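Local structure of OBCA, Oxalate Biosynthetic Component A (Burkholderia glumae, 4NNB) at residues Leu127-Ile131 against Ala162-Ile167; His226-Asp232 against Ser248-Val254; Ala426-Arg431 against Asp460-Leu465. The protein is a bacterial biosynthetic component, probably an enzyme, that couples a distinctive N-terminal domain to a TIM-barrel fold holding a magnesium ion. All blocks are in the same frame, centred on the assembly; numbering follows the deposited sequence.

In the fold
From the N terminus the three contacts follow in series: each closes its loop before the next opens, so none nests in or crosses another. Contact 1 joins segments 127-131 and 162-167, on helices 125-137 and 161-170 of the N-terminal domain, with 30 residues between the segments. Contact 2 brings the end of barrel strand 222-229 against short strand 250-251, with 15 residues between its segments, largely strands 234-238 and 242-246, and reaches the magnesium site through H226. Contact 3 packs outer barrel helices 416-440 and 458-465, with 28 residues between its segments. Contacts 2 and 3 lie on opposite sides of the chain's centre; nearest atoms of contacts 1 and 3 are about 17 Å apart.

Contact 1: residues Leu127-Ile131 against Ala162-Ile167; sequences LARRI and ALIEAI
L163 reaches from helix 161-170 into the side of helix 125-137, and its CD1 methyl is met by three residues there. L127 comes at it obliquely, the two leucines touching through their CD1 methyls at 3.6 Å. I131 approaches less closely, with its CG1 4.2 Å from L163 CD1. The third partner is R130, whose side chain runs past L163 in the opposite direction and lays one face of its guanidinium over the leucine: L163 CD1 stands 3.7 Å above that plane, over its centre. A bend at chi3 (90°) turns the end of the arginine chain into this position. The approach is through the flat face, and no hydrogen bond links the two segments, so R130 contributes here as a broad, exposed cover at the border of an apolar patch.

Both branches of L127 also meet A166. Its CG is anti to the backbone N (chi1 -173°), and the fork spreads over the alanine: CD1 lies 4.1 Å from A166 CB, whereas CD2 rests 3.5 Å from A166 O. The short alanine side chain points at the opposing helix. One turn further along helix 125-137, the CD1 methyls of I131 and I167 meet at 3.8 Å. I167 is covered in addition by L174 and M178 of helix 172-180, which continues the buried side of the contact into the domain.

The segment axes approach to 11.0 Å, and the summed buried surface is 319 Å². The 142° between their N-to-C directions makes this an oblique, roughly antiparallel helix pair, packed through leucine, isoleucine and alanine with an arginine at its border, in the N-terminal domain.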
loop_
_atom_site.group_PDB
_atom_site.type_symbol
_atom_site.label_atom_id
_atom_site.label_comp_id
_atom_site.label_asym_id
_atom_site.label_seq_id
_atom_site.Cartn_x
_atom_site.Cartn_y
_atom_site.Cartn_z
ATOM N N LEU A 127 -17.367 9.820 11.878
ATOM C CA LEU A 127 -17.530 8.705 12.808
ATOM C C LEU A 127 -17.895 7.422 12.043
ATOM O O LEU A 127 -17.337 6.355 12.300
ATOM C CB LEU A 127 -18.588 9.038 13.873
ATOM C CG LEU A 127 -18.707 7.999 14.997
ATOM C CD1 LEU A 127 -17.327 7.519 15.428
ATOM C CD2 LEU A 127 -19.469 8.545 16.202
ATOM N N ALA A 128 -18.820 7.537 11.098
ATOM C CA ALA A 128 -19.193 6.399 10.264
ATOM C C ALA A 128 -17.986 5.818 9.502
ATOM O O ALA A 128 -17.819 4.601 9.452
ATOM C CB ALA A 128 -20.315 6.781 9.301
ATOM N N ARG A 129 -17.146 6.685 8.931
ATOM C CA ARG A 129 -15.946 6.237 8.214
ATOM C C ARG A 129 -15.016 5.465 9.138
ATOM O O ARG A 129 -14.470 4.438 8.754
ATOM C CB ARG A 129 -15.170 7.415 7.605
ATOM C CG ARG A 129 -15.820 8.074 6.418
ATOM C CD ARG A 129 -14.891 9.084 5.712
ATOM N NE ARG A 129 -15.671 9.992 4.872
ATOM C CZ ARG A 129 -15.778 11.306 5.067
ATOM N NH1 ARG A 129 -15.128 11.903 6.062
ATOM N NH2 ARG A 129 -16.532 12.027 4.250
ATOM N N ARG A 130 -14.830 5.971 10.353
ATOM C CA ARG A 130 -13.987 5.303 11.335
ATOM C C ARG A 130 -14.458 3.881 11.598
ATOM O O ARG A 130 -13.650 2.948 11.644
ATOM C CB ARG A 130 -13.989 6.068 12.664
ATOM C CG ARG A 130 -12.860 7.070 12.834
ATOM C CD ARG A 130 -13.010 7.819 14.158
ATOM N NE ARG A 130 -12.330 7.154 15.269
ATOM C CZ ARG A 130 -12.421 7.539 16.539
ATOM N NH1 ARG A 130 -13.178 8.582 16.863
ATOM N NH2 ARG A 130 -11.757 6.883 17.487
ATOM N N ILE A 131 -15.766 3.724 11.792
ATOM C CA ILE A 131 -16.342 2.415 12.086
ATOM C C ILE A 131 -16.232 1.505 10.867
ATOM O O ILE A 131 -15.810 0.346 10.982
ATOM C CB ILE A 131 -17.819 2.526 12.512
ATOM C CG1 ILE A 131 -17.925 3.327 13.811
ATOM C CG2 ILE A 131 -18.421 1.151 12.705
ATOM C CD1 ILE A 131 -19.339 3.674 14.206
ATOM N N ALA A 162 -12.092 5.075 22.802
ATOM C CA ALA A 162 -12.278 6.363 22.125
ATOM C C ALA A 162 -13.344 6.308 21.026
ATOM O O ALA A 162 -14.079 7.275 20.809
ATOM C CB ALA A 162 -10.962 6.868 21.566
ATOM N N LEU A 163 -13.423 5.180 20.327
ATOM C CA LEU A 163 -14.469 4.998 19.327
ATOM C C LEU A 163 -15.824 4.829 20.011
ATOM O O LEU A 163 -16.818 5.417 19.592
ATOM C CB LEU A 163 -14.163 3.787 18.446
ATOM C CG LEU A 163 -15.083 3.619 17.237
ATOM C CD1 LEU A 163 -15.102 4.906 16.435
ATOM C CD2 LEU A 163 -14.597 2.466 16.367
ATOM N N ILE A 164 -15.857 4.022 21.068
ATOM C CA ILE A 164 -17.096 3.743 21.783
ATOM C C ILE A 164 -17.638 5.011 22.435
ATOM O O ILE A 164 -18.849 5.266 22.429
ATOM C CB ILE A 164 -16.896 2.638 22.830
ATOM C CG1 ILE A 164 -16.557 1.320 22.131
ATOM C CG2 ILE A 164 -18.137 2.475 23.685
ATOM C CD1 ILE A 164 -17.539 0.961 21.004
ATOM N N GLU A 165 -16.728 5.806 22.991
ATOM C CA GLU A 165 -17.084 7.084 23.593
ATOM C C GLU A 165 -17.677 8.040 22.564
ATOM O O GLU A 165 -18.653 8.730 22.845
ATOM C CB GLU A 165 -15.870 7.698 24.306
ATOM C CG GLU A 165 -15.545 6.977 25.610
ATOM C CD GLU A 165 -14.125 7.193 26.090
ATOM O OE1 GLU A 165 -13.359 7.941 25.437
ATOM O OE2 GLU A 165 -13.775 6.594 27.127
ATOM N N ALA A 166 -17.114 8.059 21.359
ATOM C CA ALA A 166 -17.640 8.937 20.316
ATOM C C ALA A 166 -19.031 8.493 19.848
ATOM O O ALA A 166 -19.893 9.327 19.557
ATOM C CB ALA A 166 -16.674 9.036 19.149
ATOM N N ILE A 167 -19.248 7.183 19.781
ATOM C CA ILE A 167 -20.561 6.649 19.435
ATOM C C ILE A 167 -21.572 7.032 20.525
ATOM O O ILE A 167 -22.688 7.477 20.243
ATOM C CB ILE A 167 -20.516 5.102 19.300
ATOM C CG1 ILE A 167 -19.654 4.680 18.103
ATOM C CG2 ILE A 167 -21.935 4.511 19.211
ATOM C CD1 ILE A 167 -19.429 3.176 18.021
#

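Contact 2: residues His226-Asp232 against Ser248-Val254; sequences HTRDLSD and SQRNQIV. With MG (magnesium ion), chain B; OAA (oxaloacetate ion), chain C.
H226 and N251 meet beside the magnesium ion, and the histidine can be traced outward from its backbone. CB has N251 OD1 at 3.8 Å, and CG, anti to the carbonyl carbon (chi1 -72°), has the same oxygen slightly nearer. ND1 then donates to N251 OD1 at 2.8 Å, with an N-H...O angle of 162°. On the other side of the ring CD2 faces the magnesium ion without bonding it, and NE2 binds the metal at 2.1 Å. N251 OD1 lies only 12° out of the ring plane, so this bond and the metal bond together probably hold the imidazole's rotation. The amide of N251 has a second tie, ND2 donating to R281 O.

In a short, weakly bonded pairing, R228 and N251 are an antiparallel non-hydrogen-bonded pair, between D229 N to R250 O (2.9 Å) and Q252 N to T227 O. T227 OG1 works both ways: it donates to Q252 O and accepts from V254 N, just before helix 255-268. R228 turns its NH1 to Q249 O, while its NE and NH2 are bound by G14, P17 and I13 carbonyls. At the far end D232 OD2 accepts from both S248 N (2.8 Å) and S248 OG (3.0 Å), tying off the turn.

Magnesium is completed by H224, E475, water 3 and the oxaloacetate ion through O2 (2.2 Å) and O3 (1.9 Å). The N251-H226 bond is consistent with second-shell support of a metal ligand near the C-terminal end of a TIM-barrel strand.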
loop_
_atom_site.group_PDB
_atom_site.type_symbol
_atom_site.label_atom_id
_atom_site.label_comp_id
_atom_site.label_asym_id
_atom_site.label_seq_id
_atom_site.Cartn_x
_atom_site.Cartn_y
_atom_site.Cartn_z
ATOM N N HIS A 226 6.723 -6.510 -4.529
ATOM C CA HIS A 226 7.674 -6.652 -3.429
ATOM C C HIS A 226 7.498 -8.041 -2.822
ATOM O O HIS A 226 6.446 -8.677 -2.976
ATOM C CB HIS A 226 7.384 -5.667 -2.292
ATOM C CG HIS A 226 7.701 -4.234 -2.594
ATOM N ND1 HIS A 226 8.580 -3.499 -1.828
ATOM C CD2 HIS A 226 7.204 -3.383 -3.526
ATOM C CE1 HIS A 226 8.628 -2.259 -2.287
ATOM N NE2 HIS A 226 7.803 -2.163 -3.317
ATOM N N THR A 227 8.515 -8.491 -2.098
ATOM C CA THR A 227 8.399 -9.643 -1.218
ATOM C C THR A 227 8.625 -9.196 0.223
ATOM O O THR A 227 9.111 -8.088 0.470
ATOM C CB THR A 227 9.400 -10.750 -1.593
ATOM O OG1 THR A 227 10.706 -10.173 -1.768
ATOM C CG2 THR A 227 8.969 -11.439 -2.890
ATOM N N ARG A 228 8.261 -10.061 1.168
ATOM C CA ARG A 228 8.389 -9.770 2.593
ATOM C C ARG A 228 9.049 -10.945 3.300
ATOM O O ARG A 228 8.831 -12.096 2.938
ATOM C CB ARG A 228 7.013 -9.551 3.240
ATOM C CG ARG A 228 6.162 -8.432 2.633
ATOM C CD ARG A 228 6.786 -7.060 2.796
ATOM N NE ARG A 228 5.838 -6.031 2.376
ATOM C CZ ARG A 228 4.901 -5.518 3.172
ATOM N NH1 ARG A 228 4.812 -5.914 4.443
ATOM N NH2 ARG A 228 4.069 -4.597 2.708
ATOM N N ASP A 229 9.830 -10.645 4.333
ATOM C CA ASP A 229 10.501 -11.678 5.122
ATOM C C ASP A 229 9.556 -12.167 6.231
ATOM O O ASP A 229 9.171 -11.395 7.108
ATOM C CB ASP A 229 11.804 -11.080 5.684
ATOM C CG ASP A 229 12.453 -11.934 6.768
ATOM O OD1 ASP A 229 12.231 -13.156 6.808
ATOM O OD2 ASP A 229 13.218 -11.359 7.572
ATOM N N LEU A 230 9.165 -13.440 6.175
ATOM C CA LEU A 230 8.231 -14.004 7.156
ATOM C C LEU A 230 8.899 -15.021 8.088
ATOM O O LEU A 230 8.210 -15.786 8.763
ATOM C CB LEU A 230 7.036 -14.679 6.465
ATOM C CG LEU A 230 6.225 -13.894 5.430
ATOM C CD1 LEU A 230 4.946 -14.640 5.057
ATOM C CD2 LEU A 230 5.909 -12.505 5.944
ATOM N N SER A 231 10.228 -15.029 8.128
ATOM C CA SER A 231 10.965 -16.036 8.895
ATOM C C SER A 231 10.822 -15.839 10.407
ATOM O O SER A 231 11.099 -16.751 11.188
ATOM C CB SER A 231 12.447 -16.006 8.510
ATOM O OG SER A 231 13.005 -14.732 8.792
ATOM N N ASP A 232 10.394 -14.650 10.816
ATOM C CA ASP A 232 10.249 -14.329 12.235
ATOM C C ASP A 232 8.828 -14.598 12.795
ATOM O O ASP A 232 8.483 -14.130 13.884
ATOM C CB ASP A 232 10.656 -12.868 12.481
ATOM C CG ASP A 232 9.623 -11.873 11.947
ATOM O OD1 ASP A 232 8.768 -12.286 11.140
ATOM O OD2 ASP A 232 9.664 -10.679 12.320
ATOM N N SER A 248 7.265 -9.340 11.817
ATOM C CA SER A 248 7.561 -8.018 11.262
ATOM C C SER A 248 6.968 -7.803 9.859
ATOM O O SER A 248 6.650 -6.675 9.489
ATOM C CB SER A 248 9.073 -7.799 11.186
ATOM O OG SER A 248 9.655 -8.633 10.183
ATOM N N GLN A 249 6.834 -8.879 9.091
ATOM C CA GLN A 249 6.477 -8.797 7.665
ATOM C C GLN A 249 7.361 -7.784 6.940
ATOM O O GLN A 249 6.909 -7.081 6.031
ATOM C CB GLN A 249 4.997 -8.438 7.487
ATOM C CG GLN A 249 4.049 -9.299 8.327
ATOM C CD GLN A 249 2.605 -9.037 7.991
ATOM O OE1 GLN A 249 2.290 -8.566 6.890
ATOM N NE2 GLN A 249 1.710 -9.336 8.932
ATOM N N ARG A 250 8.624 -7.727 7.358
ATOM C CA ARG A 250 9.548 -6.691 6.929
ATOM C C ARG A 250 9.798 -6.751 5.422
ATOM O O ARG A 250 9.947 -7.827 4.839
ATOM C CB ARG A 250 10.870 -6.829 7.698
ATOM C CG ARG A 250 11.878 -5.735 7.419
ATOM C CD ARG A 250 13.190 -5.939 8.199
ATOM N NE ARG A 250 13.667 -7.310 8.066
ATOM C CZ ARG A 250 14.449 -7.746 7.082
ATOM N NH1 ARG A 250 14.872 -6.911 6.135
ATOM N NH2 ARG A 250 14.816 -9.018 7.043
ATOM N N ASN A 251 9.838 -5.581 4.797
ATOM C CA ASN A 251 10.134 -5.499 3.378
ATOM C C ASN A 251 11.510 -6.066 3.126
ATOM O O ASN A 251 12.463 -5.694 3.809
ATOM C CB ASN A 251 10.105 -4.055 2.908
ATOM C CG ASN A 251 10.328 -3.941 1.417
ATOM O OD1 ASN A 251 9.529 -4.451 0.620
ATOM N ND2 ASN A 251 11.400 -3.263 1.025
ATOM N N GLN A 252 11.606 -6.964 2.152
ATOM C CA GLN A 252 12.849 -7.675 1.875
ATOM C C GLN A 252 12.772 -8.416 0.541
ATOM O O GLN A 252 11.799 -9.136 0.265
ATOM C CB GLN A 252 13.142 -8.671 3.005
ATOM C CG GLN A 252 14.417 -9.456 2.802
ATOM C CD GLN A 252 15.631 -8.544 2.789
ATOM O OE1 GLN A 252 15.847 -7.763 3.720
ATOM N NE2 GLN A 252 16.418 -8.620 1.719
ATOM N N ILE A 253 13.790 -8.228 -0.291
ATOM C CA ILE A 253 13.947 -9.032 -1.489
ATOM C C ILE A 253 14.237 -10.471 -1.058
ATOM O O ILE A 253 15.276 -10.753 -0.460
ATOM C CB ILE A 253 15.096 -8.500 -2.383
ATOM C CG1 ILE A 253 14.742 -7.111 -2.944
ATOM C CG2 ILE A 253 15.388 -9.480 -3.516
ATOM C CD1 ILE A 253 15.971 -6.235 -3.311
ATOM N N VAL A 254 13.310 -11.376 -1.353
ATOM C CA VAL A 254 13.462 -12.774 -0.971
ATOM C C VAL A 254 13.591 -13.587 -2.242
ATOM O O VAL A 254 12.620 -13.748 -2.993
ATOM C CB VAL A 254 12.257 -13.261 -0.143
ATOM C CG1 VAL A 254 12.435 -14.738 0.242
ATOM C CG2 VAL A 254 12.076 -12.394 1.083
HETATM MG MG MG B . 7.642 -0.451 -4.517
HETATM O O1 OAA C . 11.618 0.745 -5.899
HETATM O O2 OAA C . 9.705 -0.313 -5.288
HETATM O O4 OAA C . 8.604 2.456 -0.978
HETATM O O5 OAA C . 10.874 2.218 -1.258
HETATM O O3 OAA C . 8.407 0.521 -3.058
HETATM C C1 OAA C . 10.570 0.651 -5.120
HETATM C C2 OAA C . 10.389 1.685 -4.031
HETATM C C3 OAA C . 9.416 1.329 -2.930
HETATM C C4 OAA C . 9.645 2.027 -1.648
HETATM O O HOH W 1 10.792 -6.547 -1.585
HETATM O O HOH W 2 6.983 -11.763 9.407
HETATM O O HOH W 3 7.293 1.634 -5.319
#

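Contact 3: residues Ala426-Arg431 against Asp460-Leu465; sequences AIGQLR and DVALGL
A426 and V461 make the first of four apolar side-chain contacts, A426 CB lying 3.7 Å from V461 CG2. L430 crosses both V461 and L465 at about a right angle: its CD1 meets V461 CG1 at 3.9 Å, and its CB meets L465 CD1 at 3.7 Å. The other fork of L465, CD2, lies 4.0 Å from I427 CG2 and also reaches the R431 backbone, so CD2 lies between I427 and R431, one turn apart, while CD1 meets L430.

Close backbone approach is a second kind of contact. With no side chain on G464, I427 CD1 sits 4.0 Å from G464 CA. The segment axes come within 10.0 Å, their directions 50° apart. In the TIM barrel these helices are successive ones on the outside, preceding and following strand 444-449; I448 of that barrel strand touches L430, V461 and A462.

Polar contacts lie at the border. R431 bends at chi2 (102°) and chi3, folding its guanidinium back so that I427 CG2, of the same helix, lies against one face, toward the rim, and NH1 gives a weak hydrogen bond to G464 O at 3.1 Å. Water 4 donates to L465 O (2.6 Å) and accepts weakly from the same NH1. R431 also touches a crystal neighbour, which may affect its pose. D460 forms a salt bridge with R509 and accepts a hydrogen bond from H419 of helix 416-440.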
loop_
_atom_site.group_PDB
_atom_site.type_symbol
_atom_site.label_atom_id
_atom_site.label_comp_id
_atom_site.label_asym_id
_atom_site.label_seq_id
_atom_site.Cartn_x
_atom_site.Cartn_y
_atom_site.Cartn_z
ATOM N N ALA A 426 -1.839 20.477 -7.808
ATOM C CA ALA A 426 -1.083 19.263 -8.106
ATOM C C ALA A 426 -0.432 19.385 -9.472
ATOM O O ALA A 426 0.781 19.165 -9.620
ATOM C CB ALA A 426 -1.991 18.042 -8.054
ATOM N N ILE A 427 -1.245 19.743 -10.465
ATOM C CA ILE A 427 -0.764 19.948 -11.829
ATOM C C ILE A 427 0.337 21.010 -11.904
ATOM O O ILE A 427 1.336 20.814 -12.601
ATOM C CB ILE A 427 -1.923 20.291 -12.797
ATOM C CG1 ILE A 427 -2.817 19.068 -12.974
ATOM C CG2 ILE A 427 -1.396 20.718 -14.153
ATOM C CD1 ILE A 427 -3.939 19.248 -13.982
ATOM N N GLY A 428 0.158 22.119 -11.183
ATOM C CA GLY A 428 1.149 23.185 -11.169
ATOM C C GLY A 428 2.490 22.731 -10.612
ATOM O O GLY A 428 3.549 23.157 -11.081
ATOM N N GLN A 429 2.450 21.866 -9.603
ATOM C CA GLN A 429 3.682 21.334 -9.031
ATOM C C GLN A 429 4.315 20.280 -9.938
ATOM O O GLN A 429 5.536 20.258 -10.117
ATOM C CB GLN A 429 3.416 20.755 -7.641
ATOM C CG GLN A 429 3.161 21.806 -6.584
ATOM C CD GLN A 429 4.420 22.548 -6.220
ATOM O OE1 GLN A 429 5.350 21.969 -5.656
ATOM N NE2 GLN A 429 4.471 23.833 -6.556
ATOM N N LEU A 430 3.488 19.415 -10.519
ATOM C CA LEU A 430 4.003 18.271 -11.258
ATOM C C LEU A 430 4.351 18.597 -12.704
ATOM O O LEU A 430 5.187 17.918 -13.302
ATOM C CB LEU A 430 3.025 17.085 -11.195
ATOM C CG LEU A 430 2.837 16.459 -9.811
ATOM C CD1 LEU A 430 1.692 15.432 -9.839
ATOM C CD2 LEU A 430 4.137 15.807 -9.349
ATOM N N ARG A 431 3.716 19.632 -13.265
ATOM C CA ARG A 431 3.914 19.957 -14.683
ATOM C C ARG A 431 5.385 20.151 -15.101
ATOM O O ARG A 431 5.817 19.539 -16.078
ATOM C CB ARG A 431 3.058 21.163 -15.120
ATOM C CG ARG A 431 3.320 21.630 -16.549
ATOM C CD ARG A 431 2.251 21.146 -17.494
ATOM N NE ARG A 431 0.977 21.799 -17.205
ATOM C CZ ARG A 431 -0.201 21.344 -17.606
ATOM N NH1 ARG A 431 -0.270 20.222 -18.306
ATOM N NH2 ARG A 431 -1.310 22.001 -17.295
ATOM N N ASP A 460 -7.810 12.898 -12.621
ATOM C CA ASP A 460 -7.777 14.277 -13.108
ATOM C C ASP A 460 -6.335 14.736 -13.345
ATOM O O ASP A 460 -6.027 15.326 -14.384
ATOM C CB ASP A 460 -8.456 15.235 -12.133
ATOM C CG ASP A 460 -9.976 15.126 -12.157
ATOM O OD1 ASP A 460 -10.542 14.697 -13.184
ATOM O OD2 ASP A 460 -10.597 15.472 -11.136
ATOM N N VAL A 461 -5.461 14.455 -12.378
ATOM C CA VAL A 461 -4.062 14.867 -12.472
ATOM C C VAL A 461 -3.348 14.179 -13.624
ATOM O O VAL A 461 -2.610 14.814 -14.373
ATOM C CB VAL A 461 -3.305 14.602 -11.162
ATOM C CG1 VAL A 461 -1.804 14.829 -11.346
ATOM C CG2 VAL A 461 -3.832 15.491 -10.068
ATOM N N ALA A 462 -3.583 12.880 -13.785
ATOM C CA ALA A 462 -2.908 12.128 -14.834
ATOM C C ALA A 462 -3.355 12.575 -16.227
ATOM O O ALA A 462 -2.548 12.679 -17.165
ATOM C CB ALA A 462 -3.149 10.642 -14.655
ATOM N N LEU A 463 -4.655 12.810 -16.363
ATOM C CA LEU A 463 -5.213 13.211 -17.642
ATOM C C LEU A 463 -4.753 14.628 -17.988
ATOM O O LEU A 463 -4.412 14.918 -19.135
ATOM C CB LEU A 463 -6.741 13.103 -17.597
ATOM C CG LEU A 463 -7.363 11.961 -18.413
ATOM C CD1 LEU A 463 -6.439 10.776 -18.597
ATOM C CD2 LEU A 463 -8.693 11.508 -17.823
ATOM N N GLY A 464 -4.713 15.497 -16.986
ATOM C CA GLY A 464 -4.347 16.883 -17.206
ATOM C C GLY A 464 -2.868 17.067 -17.497
ATOM O O GLY A 464 -2.465 18.086 -18.066
ATOM N N LEU A 465 -2.058 16.089 -17.096
ATOM C CA LEU A 465 -0.616 16.143 -17.330
ATOM C C LEU A 465 -0.237 15.435 -18.615
ATOM O O LEU A 465 0.910 15.520 -19.064
ATOM C CB LEU A 465 0.146 15.522 -16.157
ATOM C CG LEU A 465 0.184 16.349 -14.881
ATOM C CD1 LEU A 465 0.728 15.518 -13.710
ATOM C CD2 LEU A 465 0.995 17.637 -15.077
HETATM O O HOH W 4 2.146 17.755 -18.826
#